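Local coordinates for protein cyclopropane mycolic acid synthase 3 (Mycobacterium tuberculosis, PDB 1L1E) that probably converts a double bond of alpha mycolic acids into a cyclopropane ring at the proximal position, taking the methylene group from S-adenosyl-L-methionine, at residues Leu60-Ile71 / Phe126-Ile136. Sequence-based numbering, arbitrary orientation.
Sequences LNLEPGMTLLDI and FDEPVDRIVSI. With SAH (S-adenosyl-L-homocysteine), chain D.
L69 lies opposite I133, and D70 opposite V134, in two parallel strands, 67-71 and 132-136, whose axes approach to 4.8 Å at 24°. The ladder runs from L69 N to R132 O, from V134 N to L69 O (2.9 Å) and from I71 N to V134 O. At its start, D131 N bonds to T67 O, while the D131 carboxylate turns back: OD2 accepts a bond from T67 N at 2.9 Å through its anti lone pair, and a water also donates to OD2.

R132 ties the loop that leads into strand 67-71 to the L68 and V134 face of the sheet. Its chain bends at chi2, bringing R132 NE to within 3.0 Å of L60 O, the carbonyl oxygen lying 22° out of the guanidinium plane. NH1 bonds to D131 O in that plane, so two backbone carbonyls restrict the group's rotation. M66, extended beyond CG, lays M66 CE over one face of the guanidinium, displaced toward its rim, 3.5 Å from R132 NH2.

Apolar contacts lie on both faces of the sheet. On the L68 and V134 side, V134 CG1 meets L68 CD1 at 3.7 Å, and L60 CD1 reaches V134 CB; helix 77-86 also packs on L68. On the L69 and I133 side, L69 points CD1 onto the F126 ring, a CH-pi contact 4.2 Å from the centroid and 12° off the normal, with V130 CG2 against L69 CB.

Beyond the ladder, I136 O accepts a hydrogen bond from the amino nitrogen N of S-adenosyl-L-homocysteine (2.7 Å). The two are central strands 1 and 4 of the seven-stranded sheet, order 3-2-1-4-5-7-6 with strand 279-286 antiparallel, of the Rossmann-like class I methyltransferase fold, whose cofactor lies at the strands' C-terminal ends.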
ATOM      1  N   LEU A  60      10.401  11.386  -2.748  1.00 22.41           N
ATOM      2  CA  LEU A  60      10.689  11.306  -4.177  1.00 22.89           C
ATOM      3  C   LEU A  60      11.206  12.631  -4.744  1.00 24.80           C
ATOM      4  O   LEU A  60      11.429  12.755  -5.952  1.00 25.81           O
ATOM      5  CB  LEU A  60       9.429  10.857  -4.927  1.00 24.57           C
ATOM      6  CG  LEU A  60       8.849   9.525  -4.447  1.00 21.17           C
ATOM      7  CD1 LEU A  60       7.605   9.154  -5.249  1.00 22.20           C
ATOM      8  CD2 LEU A  60       9.901   8.454  -4.598  1.00 24.02           C
ATOM      9  N   ASN A  61      11.398  13.611  -3.865  1.00 23.79           N
ATOM     10  CA  ASN A  61      11.890  14.933  -4.246  1.00 27.10           C
ATOM     11  C   ASN A  61      11.267  15.411  -5.569  1.00 27.45           C
ATOM     12  O   ASN A  61      11.958  15.817  -6.508  1.00 28.05           O
ATOM     13  CB  ASN A  61      13.425  14.903  -4.308  1.00 26.70           C
ATOM     14  CG  ASN A  61      14.050  14.565  -2.955  1.00 30.42           C
ATOM     15  OD1 ASN A  61      15.211  14.155  -2.873  1.00 30.94           O
ATOM     16  ND2 ASN A  61      13.275  14.745  -1.881  1.00 25.98           N
ATOM     17  N   LEU A  62       9.940  15.353  -5.611  1.00 27.16           N
ATOM     18  CA  LEU A  62       9.160  15.760  -6.772  1.00 29.20           C
ATOM     19  C   LEU A  62       9.324  17.231  -7.160  1.00 29.15           C
ATOM     20  O   LEU A  62       9.327  18.124  -6.307  1.00 26.76           O
ATOM     21  CB  LEU A  62       7.674  15.479  -6.524  1.00 29.30           C
ATOM     22  CG  LEU A  62       7.225  14.017  -6.516  1.00 29.07           C
ATOM     23  CD1 LEU A  62       5.780  13.938  -6.071  1.00 29.07           C
ATOM     24  CD2 LEU A  62       7.386  13.416  -7.916  1.00 29.20           C
ATOM     25  N   GLU A  63       9.463  17.472  -8.459  1.00 29.56           N
ATOM     26  CA  GLU A  63       9.603  18.825  -8.981  1.00 31.32           C
ATOM     27  C   GLU A  63       8.483  19.014 -10.002  1.00 30.60           C
ATOM     28  O   GLU A  63       8.094  18.062 -10.686  1.00 29.26           O
ATOM     29  CB  GLU A  63      10.959  19.001  -9.656  1.00 34.95           C
ATOM     30  CG  GLU A  63      12.154  18.673  -8.768  1.00 39.93           C
ATOM     31  CD  GLU A  63      12.339  19.654  -7.629  1.00 44.18           C
ATOM     32  OE1 GLU A  63      13.321  19.500  -6.870  1.00 49.02           O
ATOM     33  OE2 GLU A  63      11.511  20.579  -7.488  1.00 45.87           O
ATOM     34  N   PRO A  64       7.951  20.242 -10.119  1.00 28.73           N
ATOM     35  CA  PRO A  64       6.868  20.509 -11.070  1.00 29.13           C
ATOM     36  C   PRO A  64       7.190  20.074 -12.498  1.00 27.92           C
ATOM     37  O   PRO A  64       8.282  20.314 -12.999  1.00 26.49           O
ATOM     38  CB  PRO A  64       6.672  22.022 -10.957  1.00 29.27           C
ATOM     39  CG  PRO A  64       7.014  22.292  -9.520  1.00 32.43           C
ATOM     40  CD  PRO A  64       8.264  21.443  -9.324  1.00 29.85           C
ATOM     41  N   GLY A  65       6.236  19.419 -13.145  1.00 26.36           N
ATOM     42  CA  GLY A  65       6.466  19.001 -14.510  1.00 28.08           C
ATOM     43  C   GLY A  65       6.966  17.583 -14.687  1.00 28.24           C
ATOM     44  O   GLY A  65       6.979  17.088 -15.815  1.00 25.90           O
ATOM     45  N   MET A  66       7.387  16.938 -13.595  1.00 28.12           N
ATOM     46  CA  MET A  66       7.865  15.553 -13.651  1.00 25.70           C
ATOM     47  C   MET A  66       6.673  14.623 -13.830  1.00 26.24           C
ATOM     48  O   MET A  66       5.521  15.027 -13.657  1.00 26.42           O
ATOM     49  CB  MET A  66       8.556  15.139 -12.347  1.00 28.63           C
ATOM     50  CG  MET A  66       9.919  15.738 -12.036  1.00 25.86           C
ATOM     51  SD  MET A  66      10.466  15.073 -10.416  1.00 27.56           S
ATOM     52  CE  MET A  66      12.126  15.764 -10.327  1.00 29.64           C
ATOM     53  N   THR A  67       6.963  13.366 -14.153  1.00 24.67           N
ATOM     54  CA  THR A  67       5.932  12.353 -14.314  1.00 23.02           C
ATOM     55  C   THR A  67       6.123  11.338 -13.187  1.00 22.36           C
ATOM     56  O   THR A  67       7.235  10.880 -12.929  1.00 22.46           O
ATOM     57  CB  THR A  67       6.054  11.623 -15.675  1.00 24.98           C
ATOM     58  OG1 THR A  67       6.020  12.580 -16.744  1.00 23.99           O
ATOM     59  CG2 THR A  67       4.906  10.627 -15.852  1.00 24.63           C
ATOM     60  N   LEU A  68       5.037  11.014 -12.500  1.00 21.73           N
ATOM     61  CA  LEU A  68       5.078  10.048 -11.422  1.00 20.40           C
ATOM     62  C   LEU A  68       4.228   8.841 -11.784  1.00 20.24           C
ATOM     63  O   LEU A  68       3.122   8.990 -12.303  1.00 20.37           O
ATOM     64  CB  LEU A  68       4.542  10.663 -10.126  1.00 19.09           C
ATOM     65  CG  LEU A  68       4.115   9.630  -9.070  1.00 19.98           C
ATOM     66  CD1 LEU A  68       5.352   8.975  -8.453  1.00 16.43           C
ATOM     67  CD2 LEU A  68       3.259  10.312  -7.992  1.00 15.37           C
ATOM     68  N   LEU A  69       4.768   7.652 -11.526  1.00 17.84           N
ATOM     69  CA  LEU A  69       4.067   6.398 -11.758  1.00 18.76           C
ATOM     70  C   LEU A  69       3.639   5.835 -10.406  1.00 19.64           C
ATOM     71  O   LEU A  69       4.465   5.689  -9.494  1.00 18.71           O
ATOM     72  CB  LEU A  69       4.985   5.366 -12.435  1.00 17.88           C
ATOM     73  CG  LEU A  69       4.421   3.943 -12.479  1.00 17.56           C
ATOM     74  CD1 LEU A  69       3.183   3.891 -13.355  1.00 15.98           C
ATOM     75  CD2 LEU A  69       5.492   2.979 -13.002  1.00 19.50           C
ATOM     76  N   ASP A  70       2.356   5.521 -10.280  1.00 20.72           N
ATOM     77  CA  ASP A  70       1.824   4.937  -9.053  1.00 21.14           C
ATOM     78  C   ASP A  70       1.516   3.484  -9.368  1.00 19.28           C
ATOM     79  O   ASP A  70       0.569   3.201 -10.100  1.00 19.34           O
ATOM     80  CB  ASP A  70       0.519   5.602  -8.626  1.00 18.60           C
ATOM     81  CG  ASP A  70       0.050   5.127  -7.255  1.00 24.28           C
ATOM     82  OD1 ASP A  70       0.266   3.937  -6.928  1.00 24.29           O
ATOM     83  OD2 ASP A  70      -0.541   5.933  -6.505  1.00 19.06           O
ATOM     84  N   ILE A  71       2.309   2.569  -8.826  1.00 15.49           N
ATOM     85  CA  ILE A  71       2.069   1.155  -9.065  1.00 17.43           C
ATOM     86  C   ILE A  71       1.106   0.590  -8.032  1.00 15.56           C
ATOM     87  O   ILE A  71       1.461   0.428  -6.867  1.00 18.21           O
ATOM     88  CB  ILE A  71       3.391   0.364  -9.069  1.00 16.01           C
ATOM     89  CG1 ILE A  71       4.269   0.869 -10.215  1.00 17.12           C
ATOM     90  CG2 ILE A  71       3.096  -1.131  -9.228  1.00 17.29           C
ATOM     91  CD1 ILE A  71       5.534   0.045 -10.475  1.00 18.74           C
ATOM     92  N   PHE A 126       3.893  -2.408 -18.143  1.00 32.47           N
ATOM     93  CA  PHE A 126       4.289  -1.007 -18.246  1.00 34.51           C
ATOM     94  C   PHE A 126       5.766  -0.856 -18.610  1.00 34.10           C
ATOM     95  O   PHE A 126       6.633  -1.419 -17.952  1.00 34.47           O
ATOM     96  CB  PHE A 126       4.017  -0.289 -16.928  1.00 34.02           C
ATOM     97  CG  PHE A 126       4.256   1.186 -16.991  1.00 33.94           C
ATOM     98  CD1 PHE A 126       3.253   2.046 -17.415  1.00 34.67           C
ATOM     99  CD2 PHE A 126       5.496   1.713 -16.652  1.00 34.03           C
ATOM    100  CE1 PHE A 126       3.476   3.414 -17.500  1.00 33.53           C
ATOM    101  CE2 PHE A 126       5.731   3.079 -16.735  1.00 34.15           C
ATOM    102  CZ  PHE A 126       4.719   3.929 -17.162  1.00 33.03           C
ATOM    103  N   ASP A 127       6.052  -0.076 -19.643  1.00 35.73           N
ATOM    104  CA  ASP A 127       7.428   0.105 -20.080  1.00 38.29           C
ATOM    105  C   ASP A 127       7.670   1.504 -20.648  1.00 39.27           C
ATOM    106  O   ASP A 127       8.239   1.658 -21.728  1.00 41.62           O
ATOM    107  CB  ASP A 127       7.758  -0.963 -21.127  1.00 40.04           C
ATOM    108  CG  ASP A 127       9.247  -1.134 -21.350  1.00 43.33           C
ATOM    109  OD1 ASP A 127       9.625  -2.124 -22.020  1.00 45.19           O
ATOM    110  OD2 ASP A 127      10.038  -0.288 -20.871  1.00 45.75           O
ATOM    111  N   GLU A 128       7.231   2.521 -19.915  1.00 38.90           N
ATOM    112  CA  GLU A 128       7.410   3.904 -20.340  1.00 38.47           C
ATOM    113  C   GLU A 128       8.330   4.623 -19.373  1.00 36.79           C
ATOM    114  O   GLU A 128       8.302   4.361 -18.171  1.00 37.74           O
ATOM    115  CB  GLU A 128       6.074   4.636 -20.364  1.00 40.41           C
ATOM    116  CG  GLU A 128       5.057   4.080 -21.325  1.00 42.77           C
ATOM    117  CD  GLU A 128       3.699   4.691 -21.101  1.00 44.66           C
ATOM    118  OE1 GLU A 128       3.650   5.904 -20.798  1.00 44.49           O
ATOM    119  OE2 GLU A 128       2.685   3.969 -21.233  1.00 46.34           O
ATOM    120  N   PRO A 129       9.163   5.537 -19.884  1.00 35.21           N
ATOM    121  CA  PRO A 129      10.086   6.287 -19.030  1.00 33.12           C
ATOM    122  C   PRO A 129       9.342   7.272 -18.117  1.00 30.26           C
ATOM    123  O   PRO A 129       8.578   8.107 -18.591  1.00 31.67           O
ATOM    124  CB  PRO A 129      10.972   7.020 -20.040  1.00 33.52           C
ATOM    125  CG  PRO A 129      10.933   6.129 -21.248  1.00 34.75           C
ATOM    126  CD  PRO A 129       9.486   5.736 -21.308  1.00 35.09           C
ATOM    127  N   VAL A 130       9.550   7.157 -16.811  1.00 30.09           N
ATOM    128  CA  VAL A 130       8.937   8.076 -15.851  1.00 28.94           C
ATOM    129  C   VAL A 130      10.056   8.601 -14.959  1.00 28.51           C
ATOM    130  O   VAL A 130      11.137   8.009 -14.906  1.00 30.18           O
ATOM    131  CB  VAL A 130       7.860   7.394 -14.978  1.00 27.85           C
ATOM    132  CG1 VAL A 130       6.742   6.865 -15.861  1.00 28.60           C
ATOM    133  CG2 VAL A 130       8.477   6.284 -14.136  1.00 26.81           C
ATOM    134  N   ASP A 131       9.804   9.699 -14.256  1.00 26.77           N
ATOM    135  CA  ASP A 131      10.827  10.293 -13.401  1.00 23.78           C
ATOM    136  C   ASP A 131      10.959   9.663 -12.022  1.00 21.83           C
ATOM    137  O   ASP A 131      12.072   9.533 -11.496  1.00 22.73           O
ATOM    138  CB  ASP A 131      10.568  11.791 -13.226  1.00 25.86           C
ATOM    139  CG  ASP A 131      10.717  12.565 -14.516  1.00 29.32           C
ATOM    140  OD1 ASP A 131      11.815  12.515 -15.115  1.00 30.27           O
ATOM    141  OD2 ASP A 131       9.736  13.225 -14.923  1.00 29.05           O
ATOM    142  N   ARG A 132       9.827   9.282 -11.444  1.00 20.63           N
ATOM    143  CA  ARG A 132       9.795   8.713 -10.103  1.00 20.08           C
ATOM    144  C   ARG A 132       8.690   7.677 -10.020  1.00 20.36           C
ATOM    145  O   ARG A 132       7.804   7.636 -10.876  1.00 19.11           O
ATOM    146  CB  ARG A 132       9.524   9.823  -9.075  1.00 20.64           C
ATOM    147  CG  ARG A 132      10.505  10.995  -9.112  1.00 19.57           C
ATOM    148  CD  ARG A 132      11.882  10.577  -8.635  1.00 20.15           C
ATOM    149  NE  ARG A 132      12.762  11.717  -8.377  1.00 26.38           N
ATOM    150  CZ  ARG A 132      13.533  12.309  -9.288  1.00 29.04           C
ATOM    151  NH1 ARG A 132      13.552  11.880 -10.543  1.00 30.64           N
ATOM    152  NH2 ARG A 132      14.293  13.336  -8.943  1.00 28.86           N
ATOM    153  N   ILE A 133       8.738   6.858  -8.972  1.00 18.32           N
ATOM    154  CA  ILE A 133       7.747   5.806  -8.774  1.00 16.24           C
ATOM    155  C   ILE A 133       7.362   5.699  -7.309  1.00 16.47           C
ATOM    156  O   ILE A 133       8.193   5.899  -6.417  1.00 18.40           O
ATOM    157  CB  ILE A 133       8.296   4.433  -9.219  1.00 16.70           C
ATOM    158  CG1 ILE A 133       8.556   4.428 -10.720  1.00 18.95           C
ATOM    159  CG2 ILE A 133       7.304   3.313  -8.859  1.00 13.00           C
ATOM    160  CD1 ILE A 133       9.284   3.161 -11.187  1.00 20.83           C
ATOM    161  N   VAL A 134       6.095   5.396  -7.068  1.00 18.60           N
ATOM    162  CA  VAL A 134       5.590   5.219  -5.719  1.00 17.91           C
ATOM    163  C   VAL A 134       4.699   3.978  -5.748  1.00 19.22           C
ATOM    164  O   VAL A 134       3.886   3.805  -6.664  1.00 21.70           O
ATOM    165  CB  VAL A 134       4.757   6.455  -5.256  1.00 20.50           C
ATOM    166  CG1 VAL A 134       3.526   6.642  -6.160  1.00 20.01           C
ATOM    167  CG2 VAL A 134       4.327   6.275  -3.806  1.00 20.34           C
ATOM    168  N   SER A 135       4.862   3.104  -4.761  1.00 16.78           N
ATOM    169  CA  SER A 135       4.056   1.889  -4.680  1.00 17.27           C
ATOM    170  C   SER A 135       3.734   1.648  -3.209  1.00 16.55           C
ATOM    171  O   SER A 135       4.622   1.349  -2.412  1.00 16.67           O
ATOM    172  CB  SER A 135       4.816   0.692  -5.249  1.00 17.00           C
ATOM    173  OG  SER A 135       3.972  -0.450  -5.293  1.00 17.39           O
ATOM    174  N   ILE A 136       2.462   1.783  -2.857  1.00 15.34           N
ATOM    175  CA  ILE A 136       2.042   1.644  -1.475  1.00 15.90           C
ATOM    176  C   ILE A 136       1.024   0.535  -1.276  1.00 16.55           C
ATOM    177  O   ILE A 136      -0.108   0.637  -1.745  1.00 18.36           O
ATOM    178  CB  ILE A 136       1.441   2.990  -0.969  1.00 15.95           C
ATOM    179  CG1 ILE A 136       2.502   4.087  -1.038  1.00 15.74           C
ATOM    180  CG2 ILE A 136       0.941   2.856   0.454  1.00 17.77           C
ATOM    181  CD1 ILE A 136       1.933   5.494  -0.825  1.00 16.21           C
TER
HETATM  182  N   SAH D 900      -1.885   2.164  -3.168  1.00 16.83           N
HETATM  183  CA  SAH D 900      -3.307   2.301  -2.849  1.00 18.42           C
HETATM  184  CB  SAH D 900      -4.029   0.943  -2.982  1.00 18.35           C
HETATM  185  CG  SAH D 900      -3.468  -0.215  -2.151  1.00 17.75           C
HETATM  186  SD  SAH D 900      -4.370  -1.759  -2.360  1.00 20.84           S
HETATM  187  C   SAH D 900      -3.493   2.838  -1.420  1.00 17.57           C
HETATM  188  O   SAH D 900      -2.482   3.099  -0.761  1.00 19.20           O
HETATM  189  OXT SAH D 900      -4.643   2.961  -0.974  1.00 21.09           O
HETATM  190  C5' SAH D 900      -3.315  -2.618  -3.577  1.00 18.94           C
HETATM  191  C4' SAH D 900      -3.309  -2.001  -4.981  1.00 17.12           C
HETATM  192  O4' SAH D 900      -2.256  -2.553  -5.824  1.00 18.47           O
HETATM  193  C3' SAH D 900      -4.602  -2.243  -5.755  1.00 20.48           C
HETATM  194  O3' SAH D 900      -4.876  -1.051  -6.527  1.00 15.59           O
HETATM  195  C2' SAH D 900      -4.267  -3.411  -6.641  1.00 18.40           C
HETATM  196  O2' SAH D 900      -5.183  -3.538  -7.732  1.00 18.97           O
HETATM  197  C1' SAH D 900      -2.862  -3.073  -7.035  1.00 18.69           C
HETATM  198  N9  SAH D 900      -2.076  -4.210  -7.562  1.00 20.18           N
HETATM  199  C8  SAH D 900      -1.878  -5.461  -7.071  1.00 22.28           C
HETATM  200  N7  SAH D 900      -1.121  -6.254  -7.754  1.00 20.55           N
HETATM  201  C5  SAH D 900      -0.755  -5.461  -8.835  1.00 21.83           C
HETATM  202  C6  SAH D 900       0.071  -5.682  -9.986  1.00 24.16           C
HETATM  203  N6  SAH D 900       0.702  -6.842 -10.220  1.00 22.68           N
HETATM  204  N1  SAH D 900       0.217  -4.642 -10.885  1.00 23.63           N
HETATM  205  C2  SAH D 900      -0.415  -3.464 -10.654  1.00 25.00           C
HETATM  206  N3  SAH D 900      -1.210  -3.144  -9.612  1.00 21.53           N
HETATM  207  C4  SAH D 900      -1.340  -4.198  -8.732  1.00 21.22           C
HETATM  208  O   HOH W   1      14.744  15.906  -7.196  1.00 39.56           O
HETATM  209  O   HOH W   2       8.233  13.480 -17.184  1.00 46.78           O
HETATM  210  O   HOH W   3       0.832   2.672  -4.792  1.00 18.49           O